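Local structure of putative fusidic acid resistance protein (Staphylococcus aureus, 2YB5) at residues 98-108 with 123-134; 81-89 with 113-121. The protein probably binds elongation factor G and clears it from ribosomes stalled by fusidic acid, giving Staphylococcus aureus resistance to the antibiotic. All coordinates share one frame; numbering follows the deposited sequence.

Contact 1 of 2, residues 98-108 with 123-134; sequences IFRKVKKLKRP and WNDNSSNRKYIV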
loop_
_atom_site.group_PDB
_atom_site.type_symbol
_atom_site.label_atom_id
_atom_site.label_comp_id
_atom_site.label_asym_id
_atom_site.label_seq_id
_atom_site.Cartn_x
_atom_site.Cartn_y
_atom_site.Cartn_z
ATOM N N ILE A 98 -13.009 12.754 12.864
ATOM C CA ILE A 98 -12.069 13.065 11.786
ATOM C C ILE A 98 -12.757 13.920 10.719
ATOM O O ILE A 98 -12.184 14.902 10.243
ATOM C CB ILE A 98 -11.511 11.777 11.153
ATOM C CG1 ILE A 98 -10.591 11.066 12.145
ATOM C CG2 ILE A 98 -10.768 12.082 9.832
ATOM C CD1 ILE A 98 -10.298 9.610 11.775
ATOM N N PHE A 99 -13.986 13.556 10.361
ATOM C CA PHE A 99 -14.763 14.309 9.369
ATOM C C PHE A 99 -15.919 15.091 10.023
ATOM O O PHE A 99 -17.045 15.098 9.519
ATOM C CB PHE A 99 -15.262 13.361 8.281
ATOM C CG PHE A 99 -14.149 12.686 7.533
ATOM C CD1 PHE A 99 -13.277 13.431 6.757
ATOM C CD2 PHE A 99 -13.953 11.325 7.626
ATOM C CE1 PHE A 99 -12.247 12.824 6.075
ATOM C CE2 PHE A 99 -12.912 10.708 6.943
ATOM C CZ PHE A 99 -12.064 11.455 6.167
ATOM N N ARG A 100 -15.590 15.768 11.128
ATOM C CA ARG A 100 -16.545 16.500 11.987
ATOM C C ARG A 100 -17.472 17.460 11.228
ATOM O O ARG A 100 -18.635 17.615 11.594
ATOM C CB ARG A 100 -15.750 17.286 13.050
ATOM C CG ARG A 100 -16.552 18.213 13.964
ATOM C CD ARG A 100 -17.306 17.456 15.034
ATOM N NE ARG A 100 -16.388 16.870 16.016
ATOM C CZ ARG A 100 -15.906 17.498 17.089
ATOM N NH1 ARG A 100 -16.247 18.760 17.363
ATOM N NH2 ARG A 100 -15.070 16.854 17.899
ATOM N N LYS A 101 -16.952 18.109 10.192
ATOM C CA LYS A 101 -17.738 19.092 9.438
ATOM C C LYS A 101 -18.714 18.469 8.434
ATOM O O LYS A 101 -19.575 19.174 7.897
ATOM C CB LYS A 101 -16.815 20.072 8.705
ATOM C CG LYS A 101 -16.028 21.002 9.624
ATOM C CD LYS A 101 -15.163 21.939 8.801
ATOM C CE LYS A 101 -14.287 22.835 9.663
ATOM N NZ LYS A 101 -13.445 23.751 8.817
ATOM N N VAL A 102 -18.576 17.169 8.175
ATOM C CA VAL A 102 -19.439 16.474 7.228
ATOM C C VAL A 102 -20.684 15.993 7.963
ATOM O O VAL A 102 -20.601 15.146 8.848
ATOM C CB VAL A 102 -18.699 15.288 6.566
ATOM C CG1 VAL A 102 -19.622 14.496 5.645
ATOM C CG2 VAL A 102 -17.486 15.795 5.799
ATOM N N LYS A 103 -21.836 16.553 7.606
ATOM C CA LYS A 103 -23.095 16.215 8.273
ATOM C C LYS A 103 -23.599 14.823 7.875
ATOM O O LYS A 103 -24.171 14.103 8.698
ATOM C CB LYS A 103 -24.161 17.271 7.966
ATOM N N LYS A 104 -23.384 14.453 6.613
ATOM C CA LYS A 104 -23.880 13.189 6.070
ATOM C C LYS A 104 -22.686 12.364 5.606
ATOM O O LYS A 104 -22.212 12.545 4.481
ATOM C CB LYS A 104 -24.841 13.474 4.902
ATOM C CG LYS A 104 -26.196 14.042 5.356
ATOM C CD LYS A 104 -26.998 14.695 4.225
ATOM C CE LYS A 104 -28.350 15.204 4.756
ATOM N NZ LYS A 104 -29.197 15.876 3.726
ATOM N N LEU A 105 -22.183 11.489 6.480
ATOM C CA LEU A 105 -20.946 10.743 6.198
ATOM C C LEU A 105 -21.228 9.300 5.795
ATOM O O LEU A 105 -21.594 8.475 6.630
ATOM C CB LEU A 105 -19.995 10.758 7.409
ATOM C CG LEU A 105 -18.666 10.000 7.216
ATOM C CD1 LEU A 105 -17.770 10.698 6.203
ATOM C CD2 LEU A 105 -17.919 9.796 8.537
ATOM N N LYS A 106 -21.033 8.993 4.519
ATOM C CA LYS A 106 -21.078 7.609 4.079
ATOM C C LYS A 106 -19.910 6.846 4.699
ATOM O O LYS A 106 -18.738 7.216 4.528
ATOM C CB LYS A 106 -21.003 7.490 2.560
ATOM C CG LYS A 106 -20.871 6.050 2.085
ATOM C CD LYS A 106 -21.252 5.868 0.628
ATOM C CE LYS A 106 -21.439 4.388 0.296
ATOM N NZ LYS A 106 -22.173 4.195 -0.995
ATOM N N ARG A 107 -20.247 5.773 5.402
ATOM C CA ARG A 107 -19.250 4.911 6.011
ATOM C C ARG A 107 -18.783 3.852 5.005
ATOM O O ARG A 107 -19.531 3.476 4.097
ATOM C CB ARG A 107 -19.814 4.305 7.309
ATOM C CG ARG A 107 -19.553 5.216 8.526
ATOM C CD ARG A 107 -20.764 5.533 9.383
ATOM N NE ARG A 107 -21.099 4.453 10.292
ATOM C CZ ARG A 107 -21.773 4.572 11.442
ATOM N NH1 ARG A 107 -22.204 5.750 11.898
ATOM N NH2 ARG A 107 -22.017 3.482 12.158
ATOM N N PRO A 108 -17.527 3.398 5.130
ATOM C CA PRO A 108 -17.060 2.322 4.275
ATOM C C PRO A 108 -17.684 0.976 4.676
ATOM O O PRO A 108 -18.077 0.788 5.825
ATOM C CB PRO A 108 -15.559 2.311 4.521
ATOM C CG PRO A 108 -15.387 2.830 5.870
ATOM C CD PRO A 108 -16.518 3.774 6.134
ATOM N N TRP A 123 -12.306 5.202 0.282
ATOM C CA TRP A 123 -13.629 4.789 -0.194
ATOM C C TRP A 123 -14.399 5.935 -0.796
ATOM O O TRP A 123 -14.237 7.095 -0.397
ATOM C CB TRP A 123 -14.466 4.143 0.916
ATOM C CG TRP A 123 -15.030 5.077 1.990
ATOM C CD1 TRP A 123 -16.326 5.523 2.100
ATOM C CD2 TRP A 123 -14.333 5.609 3.126
ATOM N NE1 TRP A 123 -16.466 6.300 3.227
ATOM C CE2 TRP A 123 -15.260 6.370 3.873
ATOM C CE3 TRP A 123 -13.010 5.526 3.580
ATOM C CZ2 TRP A 123 -14.901 7.056 5.031
ATOM C CZ3 TRP A 123 -12.664 6.188 4.751
ATOM C CH2 TRP A 123 -13.600 6.952 5.450
ATOM N N ASN A 124 -15.259 5.589 -1.747
ATOM C CA ASN A 124 -15.954 6.579 -2.540
ATOM C C ASN A 124 -17.404 6.740 -2.090
ATOM O O ASN A 124 -18.067 5.771 -1.699
ATOM C CB ASN A 124 -15.862 6.221 -4.035
ATOM C CG ASN A 124 -14.424 6.200 -4.554
ATOM O OD1 ASN A 124 -13.518 6.810 -3.963
ATOM N ND2 ASN A 124 -14.201 5.488 -5.659
ATOM N N ASP A 125 -17.868 7.985 -2.098
ATOM C CA ASP A 125 -19.289 8.282 -1.993
ATOM C C ASP A 125 -19.725 8.874 -3.338
ATOM O O ASP A 125 -19.646 10.080 -3.548
ATOM C CB ASP A 125 -19.565 9.258 -0.847
ATOM C CG ASP A 125 -21.046 9.583 -0.690
ATOM O OD1 ASP A 125 -21.888 8.855 -1.263
ATOM O OD2 ASP A 125 -21.369 10.567 0.015
ATOM N N ASN A 126 -20.170 7.995 -4.235
ATOM C CA ASN A 126 -20.618 8.362 -5.576
ATOM C C ASN A 126 -21.776 9.371 -5.619
ATOM O O ASN A 126 -21.950 10.059 -6.624
ATOM C CB ASN A 126 -21.035 7.105 -6.365
ATOM C CG ASN A 126 -19.895 6.086 -6.536
ATOM O OD1 ASN A 126 -20.128 4.956 -6.967
ATOM N ND2 ASN A 126 -18.670 6.486 -6.206
ATOM N N SER A 127 -22.573 9.455 -4.552
ATOM C CA SER A 127 -23.705 10.401 -4.530
ATOM C C SER A 127 -23.261 11.870 -4.412
ATOM O O SER A 127 -24.008 12.773 -4.781
ATOM C CB SER A 127 -24.725 10.031 -3.437
ATOM O OG SER A 127 -24.131 9.914 -2.157
ATOM N N SER A 128 -22.041 12.099 -3.920
ATOM C CA SER A 128 -21.451 13.443 -3.841
ATOM C C SER A 128 -20.125 13.519 -4.603
ATOM O O SER A 128 -19.381 14.503 -4.492
ATOM C CB SER A 128 -21.267 13.866 -2.374
ATOM O OG SER A 128 -21.094 12.747 -1.518
ATOM N N ASN A 129 -19.852 12.483 -5.397
ATOM C CA ASN A 129 -18.622 12.374 -6.161
ATOM C C ASN A 129 -17.383 12.656 -5.308
ATOM O O ASN A 129 -16.522 13.450 -5.653
ATOM C CB ASN A 129 -18.712 13.265 -7.392
ATOM C CG ASN A 129 -19.685 12.714 -8.416
ATOM O OD1 ASN A 129 -19.406 11.699 -9.059
ATOM N ND2 ASN A 129 -20.847 13.351 -8.548
ATOM N N ARG A 130 -17.312 11.963 -4.187
ATOM C CA ARG A 130 -16.299 12.214 -3.182
ATOM C C ARG A 130 -15.478 10.949 -2.939
ATOM O O ARG A 130 -15.975 9.840 -3.126
ATOM C CB ARG A 130 -17.002 12.653 -1.897
ATOM C CG ARG A 130 -16.091 13.166 -0.796
ATOM C CD ARG A 130 -16.922 13.746 0.350
ATOM N NE ARG A 130 -17.529 15.029 0.001
ATOM C CZ ARG A 130 -18.239 15.788 0.835
ATOM N NH1 ARG A 130 -18.444 15.415 2.094
ATOM N NH2 ARG A 130 -18.739 16.935 0.408
ATOM N N LYS A 131 -14.215 11.126 -2.557
ATOM C CA LYS A 131 -13.427 10.051 -1.961
ATOM C C LYS A 131 -12.954 10.525 -0.598
ATOM O O LYS A 131 -12.546 11.679 -0.440
ATOM C CB LYS A 131 -12.214 9.637 -2.827
ATOM C CG LYS A 131 -11.342 8.527 -2.203
ATOM C CD LYS A 131 -10.028 8.288 -2.930
ATOM C CE LYS A 131 -10.177 7.648 -4.315
ATOM N NZ LYS A 131 -10.754 6.275 -4.226
ATOM N N TYR A 132 -13.032 9.616 0.369
ATOM C CA TYR A 132 -12.515 9.810 1.708
ATOM C C TYR A 132 -11.279 8.939 1.863
ATOM O O TYR A 132 -11.261 7.804 1.375
ATOM C CB TYR A 132 -13.550 9.343 2.730
ATOM C CG TYR A 132 -14.783 10.185 2.801
ATOM C CD1 TYR A 132 -14.829 11.292 3.629
ATOM C CD2 TYR A 132 -15.916 9.864 2.067
ATOM C CE1 TYR A 132 -15.948 12.058 3.721
ATOM C CE2 TYR A 132 -17.054 10.634 2.153
ATOM C CZ TYR A 132 -17.060 11.734 2.982
ATOM O OH TYR A 132 -18.177 12.522 3.096
ATOM N N ILE A 133 -10.259 9.457 2.547
ATOM C CA ILE A 133 -9.025 8.721 2.790
ATOM C C ILE A 133 -8.650 8.836 4.261
ATOM O O ILE A 133 -8.519 9.931 4.759
ATOM C CB ILE A 133 -7.870 9.243 1.901
ATOM C CG1 ILE A 133 -8.070 8.783 0.451
ATOM C CG2 ILE A 133 -6.505 8.782 2.435
ATOM C CD1 ILE A 133 -7.369 9.675 -0.610
ATOM N N VAL A 134 -8.505 7.705 4.944
ATOM C CA VAL A 134 -8.121 7.665 6.348
ATOM C C VAL A 134 -6.838 6.838 6.482
ATOM O O VAL A 134 -6.661 5.827 5.795
ATOM C CB VAL A 134 -9.260 7.083 7.237
ATOM C CG1 VAL A 134 -8.795 6.836 8.674
ATOM C CG2 VAL A 134 -10.483 8.028 7.221
HETATM O O HOH W 1 -20.670 11.145 2.709
#
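A bound water is gripped by four groups, two from each segment: it donates to K104 O (2.7 Å) and D125 OD2 (2.8 Å) and accepts from K106 N (2.8 Å) and Y132 OH (2.9 Å). The Y132 hydroxyl in turn accepts from R130 NH1. Close by, the indole N-H of W123 donates to K106 O, with NE1 2.8 Å from the oxygen and 162° at hydrogen; the acceptor lies near the ring plane, while the donor stands above the carbonyl plane. A chi1 of 73°, with CG between the W123 backbone N and carbonyl carbon, brings the indole here. P108 lies over one indole face in a CH-pi contact through CB, and CB of Y132 covers the opposite face. Y132 also turns its edge toward the face of F99 in a T-shaped pair, centroids 5.0 Å apart, and takes CD1 of L105 over its own face. CG2 of V134 meets the F99 edge, 3.6 Å from CE2. A type I turn from D125 to S128 with a G1 bulge, N129 and R130 facing D125, closes the hairpin. The polar atoms of both rings are thus satisfied at the loop, the indole is probably held in place, and apolar ring packing is bordered by a polar, water-bridged side.

Contact 2 of 2, residues 81-89 with 113-121; sequences KVYIQDFEI and IDTKEISYL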
loop_
_atom_site.group_PDB
_atom_site.type_symbol
_atom_site.label_atom_id
_atom_site.label_comp_id
_atom_site.label_asym_id
_atom_site.label_seq_id
_atom_site.Cartn_x
_atom_site.Cartn_y
_atom_site.Cartn_z
ATOM N N LYS A 81 2.057 -13.659 5.571
ATOM C CA LYS A 81 0.925 -12.763 5.865
ATOM C C LYS A 81 0.585 -12.713 7.349
ATOM O O LYS A 81 -0.003 -11.735 7.824
ATOM C CB LYS A 81 -0.321 -13.132 5.046
ATOM C CG LYS A 81 -0.224 -12.693 3.585
ATOM C CD LYS A 81 -1.516 -12.925 2.813
ATOM C CE LYS A 81 -1.335 -12.553 1.348
ATOM N NZ LYS A 81 -2.579 -12.693 0.542
ATOM N N VAL A 82 0.968 -13.765 8.066
ATOM C CA VAL A 82 0.758 -13.863 9.510
ATOM C C VAL A 82 1.531 -12.786 10.277
ATOM O O VAL A 82 1.102 -12.362 11.345
ATOM C CB VAL A 82 1.168 -15.266 10.044
ATOM C CG1 VAL A 82 0.377 -16.368 9.336
ATOM C CG2 VAL A 82 2.665 -15.497 9.889
ATOM N N TYR A 83 2.656 -12.332 9.720
ATOM C CA TYR A 83 3.473 -11.300 10.367
ATOM C C TYR A 83 3.040 -9.864 10.025
ATOM O O TYR A 83 3.701 -8.918 10.445
ATOM C CB TYR A 83 4.964 -11.484 10.018
ATOM C CG TYR A 83 5.590 -12.805 10.453
ATOM C CD1 TYR A 83 5.174 -13.463 11.610
ATOM C CD2 TYR A 83 6.626 -13.378 9.717
ATOM C CE1 TYR A 83 5.757 -14.666 12.005
ATOM C CE2 TYR A 83 7.218 -14.581 10.109
ATOM C CZ TYR A 83 6.777 -15.217 11.253
ATOM O OH TYR A 83 7.353 -16.407 11.650
ATOM N N ILE A 84 1.950 -9.696 9.271
ATOM C CA ILE A 84 1.488 -8.362 8.865
ATOM C C ILE A 84 0.651 -7.697 9.957
ATOM O O ILE A 84 -0.359 -8.253 10.397
ATOM C CB ILE A 84 0.610 -8.408 7.590
ATOM C CG1 ILE A 84 1.372 -9.011 6.410
ATOM C CG2 ILE A 84 0.112 -7.013 7.235
ATOM C CD1 ILE A 84 0.521 -9.183 5.150
ATOM N N GLN A 85 1.064 -6.497 10.360
ATOM C CA GLN A 85 0.281 -5.645 11.264
ATOM C C GLN A 85 -0.973 -5.122 10.562
ATOM O O GLN A 85 -0.878 -4.302 9.639
ATOM C CB GLN A 85 1.142 -4.462 11.730
ATOM C CG GLN A 85 0.455 -3.467 12.651
ATOM C CD GLN A 85 0.236 -4.001 14.049
ATOM O OE1 GLN A 85 -0.879 -3.952 14.566
ATOM N NE2 GLN A 85 1.297 -4.509 14.675
ATOM N N ASP A 86 -2.142 -5.584 10.998
ATOM C CA ASP A 86 -3.412 -5.162 10.394
ATOM C C ASP A 86 -3.654 -3.665 10.520
ATOM O O ASP A 86 -3.240 -3.017 11.482
ATOM C CB ASP A 86 -4.604 -5.881 11.037
ATOM C CG ASP A 86 -4.646 -7.342 10.705
ATOM O OD1 ASP A 86 -3.874 -8.105 11.314
ATOM O OD2 ASP A 86 -5.467 -7.727 9.848
ATOM N N PHE A 87 -4.337 -3.127 9.518
ATOM C CA PHE A 87 -4.810 -1.755 9.545
ATOM C C PHE A 87 -5.955 -1.680 10.551
ATOM O O PHE A 87 -6.892 -2.465 10.471
ATOM C CB PHE A 87 -5.303 -1.367 8.154
ATOM C CG PHE A 87 -5.733 0.057 8.034
ATOM C CD1 PHE A 87 -4.824 1.034 7.679
ATOM C CD2 PHE A 87 -7.054 0.423 8.271
ATOM C CE1 PHE A 87 -5.212 2.357 7.545
ATOM C CE2 PHE A 87 -7.452 1.736 8.153
ATOM C CZ PHE A 87 -6.526 2.710 7.787
ATOM N N GLU A 88 -5.854 -0.755 11.501
ATOM C CA GLU A 88 -6.942 -0.474 12.444
ATOM C C GLU A 88 -7.880 0.561 11.836
ATOM O O GLU A 88 -7.444 1.634 11.397
ATOM C CB GLU A 88 -6.393 0.020 13.783
ATOM C CG GLU A 88 -5.471 -1.008 14.442
ATOM C CD GLU A 88 -4.942 -0.572 15.792
ATOM O OE1 GLU A 88 -5.223 0.574 16.218
ATOM O OE2 GLU A 88 -4.238 -1.384 16.428
ATOM N N ILE A 89 -9.153 0.205 11.762
ATOM C CA ILE A 89 -10.150 1.067 11.187
ATOM C C ILE A 89 -10.813 1.804 12.348
ATOM O O ILE A 89 -11.253 1.169 13.303
ATOM C CB ILE A 89 -11.227 0.273 10.422
ATOM C CG1 ILE A 89 -10.595 -0.607 9.340
ATOM C CG2 ILE A 89 -12.222 1.231 9.805
ATOM C CD1 ILE A 89 -11.622 -1.243 8.396
ATOM N N ILE A 113 -13.373 -5.029 3.009
ATOM C CA ILE A 113 -12.031 -4.675 3.475
ATOM C C ILE A 113 -11.272 -5.826 4.133
ATOM O O ILE A 113 -11.688 -6.350 5.167
ATOM C CB ILE A 113 -12.063 -3.495 4.458
ATOM C CG1 ILE A 113 -12.899 -2.342 3.894
ATOM C CG2 ILE A 113 -10.649 -3.017 4.738
ATOM C CD1 ILE A 113 -13.065 -1.174 4.843
ATOM N N ASP A 114 -10.147 -6.191 3.518
ATOM C CA ASP A 114 -9.146 -7.058 4.130
ATOM C C ASP A 114 -8.083 -6.170 4.774
ATOM O O ASP A 114 -7.407 -5.416 4.085
ATOM C CB ASP A 114 -8.514 -7.951 3.069
ATOM C CG ASP A 114 -7.680 -9.056 3.661
ATOM O OD1 ASP A 114 -6.984 -8.820 4.671
ATOM O OD2 ASP A 114 -7.721 -10.174 3.110
ATOM N N THR A 115 -7.924 -6.267 6.090
ATOM C CA THR A 115 -7.104 -5.298 6.819
ATOM C C THR A 115 -5.595 -5.556 6.726
ATOM O O THR A 115 -4.805 -4.710 7.130
ATOM C CB THR A 115 -7.554 -5.144 8.301
ATOM O OG1 THR A 115 -7.579 -6.420 8.948
ATOM C CG2 THR A 115 -8.932 -4.509 8.367
ATOM N N LYS A 116 -5.200 -6.700 6.166
ATOM C CA LYS A 116 -3.791 -6.967 5.878
ATOM C C LYS A 116 -3.406 -6.516 4.454
ATOM O O LYS A 116 -2.307 -6.808 3.988
ATOM C CB LYS A 116 -3.483 -8.459 6.053
ATOM C CG LYS A 116 -3.726 -8.986 7.466
ATOM C CD LYS A 116 -3.552 -10.495 7.525
ATOM C CE LYS A 116 -3.836 -11.044 8.902
ATOM N NZ LYS A 116 -2.810 -10.645 9.905
ATOM N N GLU A 117 -4.324 -5.833 3.769
ATOM C CA GLU A 117 -4.110 -5.410 2.388
ATOM C C GLU A 117 -4.186 -3.913 2.183
ATOM O O GLU A 117 -4.064 -3.440 1.040
ATOM C CB GLU A 117 -5.138 -6.065 1.469
ATOM C CG GLU A 117 -5.137 -7.573 1.497
ATOM C CD GLU A 117 -5.962 -8.137 0.363
ATOM O OE1 GLU A 117 -7.108 -7.663 0.183
ATOM O OE2 GLU A 117 -5.464 -9.032 -0.353
ATOM N N ILE A 118 -4.359 -3.152 3.256
ATOM C CA ILE A 118 -4.411 -1.701 3.123
ATOM C C ILE A 118 -3.469 -0.984 4.076
ATOM O O ILE A 118 -3.357 -1.334 5.254
ATOM C CB ILE A 118 -5.846 -1.141 3.258
ATOM C CG1 ILE A 118 -6.561 -1.683 4.485
ATOM C CG2 ILE A 118 -6.667 -1.426 1.999
ATOM C CD1 ILE A 118 -7.825 -0.877 4.806
ATOM N N SER A 119 -2.764 -0.006 3.519
ATOM C CA SER A 119 -1.970 0.938 4.276
ATOM C C SER A 119 -2.810 2.176 4.550
ATOM O O SER A 119 -2.566 2.906 5.503
ATOM C CB SER A 119 -0.728 1.327 3.489
ATOM O OG SER A 119 0.135 0.211 3.358
ATOM N N TYR A 120 -3.780 2.434 3.687
ATOM C CA TYR A 120 -4.744 3.486 3.950
ATOM C C TYR A 120 -6.140 3.074 3.496
ATOM O O TYR A 120 -6.294 2.289 2.561
ATOM C CB TYR A 120 -4.309 4.787 3.271
ATOM C CG TYR A 120 -4.507 4.863 1.787
ATOM C CD1 TYR A 120 -5.713 5.285 1.246
ATOM C CD2 TYR A 120 -3.454 4.566 0.908
ATOM C CE1 TYR A 120 -5.884 5.375 -0.139
ATOM C CE2 TYR A 120 -3.617 4.643 -0.447
ATOM C CZ TYR A 120 -4.828 5.066 -0.972
ATOM O OH TYR A 120 -4.978 5.161 -2.335
ATOM N N LEU A 121 -7.145 3.627 4.149
ATOM C CA LEU A 121 -8.532 3.300 3.834
ATOM C C LEU A 121 -9.141 4.372 2.942
ATOM O O LEU A 121 -9.385 5.507 3.394
ATOM C CB LEU A 121 -9.347 3.161 5.119
ATOM C CG LEU A 121 -10.799 2.733 4.919
ATOM C CD1 LEU A 121 -10.874 1.466 4.053
ATOM C CD2 LEU A 121 -11.443 2.527 6.280
#
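With CG of F87 anti to the backbone N (chi1 -176°), its ring swings in under the 113-121 loop, while chi1 of 54° sets OG1 of T115 between its own N and carbonyl carbon, facing the carboxylate of D86. There T115 OG1 donates to D86 OD2 at 2.6 Å, using the anti lone pair of that oxygen. The other oxygen, OD1, forms a salt bridge with K116 NZ at 3.1 Å, met on the syn side but well out of the carboxylate plane. The lysine chain runs across D86 and bends at its last torsion to bring the ammonium group round, so two neighbouring residues of the loop hold the two oxygens of one carboxylate and restrict its rotation. A nearly straight backbone bond adds to this: F87 N donates to T115 O at 2.9 Å, with 176° at the hydrogen. The loop itself is shaped by a type I turn from D114 to E117 and by an Asx turn, in which D114 OD1 accepts from K116 N.

Beyond the polar end, CD1 of I118 lies over one face of the F87 ring, 4.2 Å from its centroid in a CH-pi contact. S119 O approaches the ring edge, 3.4 Å from F87 CE1, and CB of L121 packs against CE2. I89 then meets I113 tip to tip through their CD1 atoms, 3.8 Å apart, and crosses L121 at about a right angle.

The contact joins the linker that leaves helix 70-80 to the loop that enters strand 121-125. I84 and S119 rest on helix 9-27, N198 of helix 194-200 accepts from the backbone of S119 and Y120, and Y120 reaches zinc ligand C197.

Overall arrangement
Contacts 1 and 2 interleave along the chain and meet at the start of the hairpin, where L121 N lies 2.8 Å from V134 O, a probable hydrogen bond, and I133 packs on Y120. Their centres are about 21 Å apart. Contact 2, about 9 Å from the chain centre, ties the end of the helical N-terminal part to the zinc-finger part through a carboxylate network beside an aliphatic-aromatic cluster. Contact 1, about 21 Å from that centre, lays a loop on the edge strand 121-125 and its neighbour 130-136 with a T-shaped aromatic pair, a CH-pi contact and a shared water. Both are partly buried, but only contact 1 includes fully exposed residues such as K106, and only contact 2 has a salt bridge between its segments.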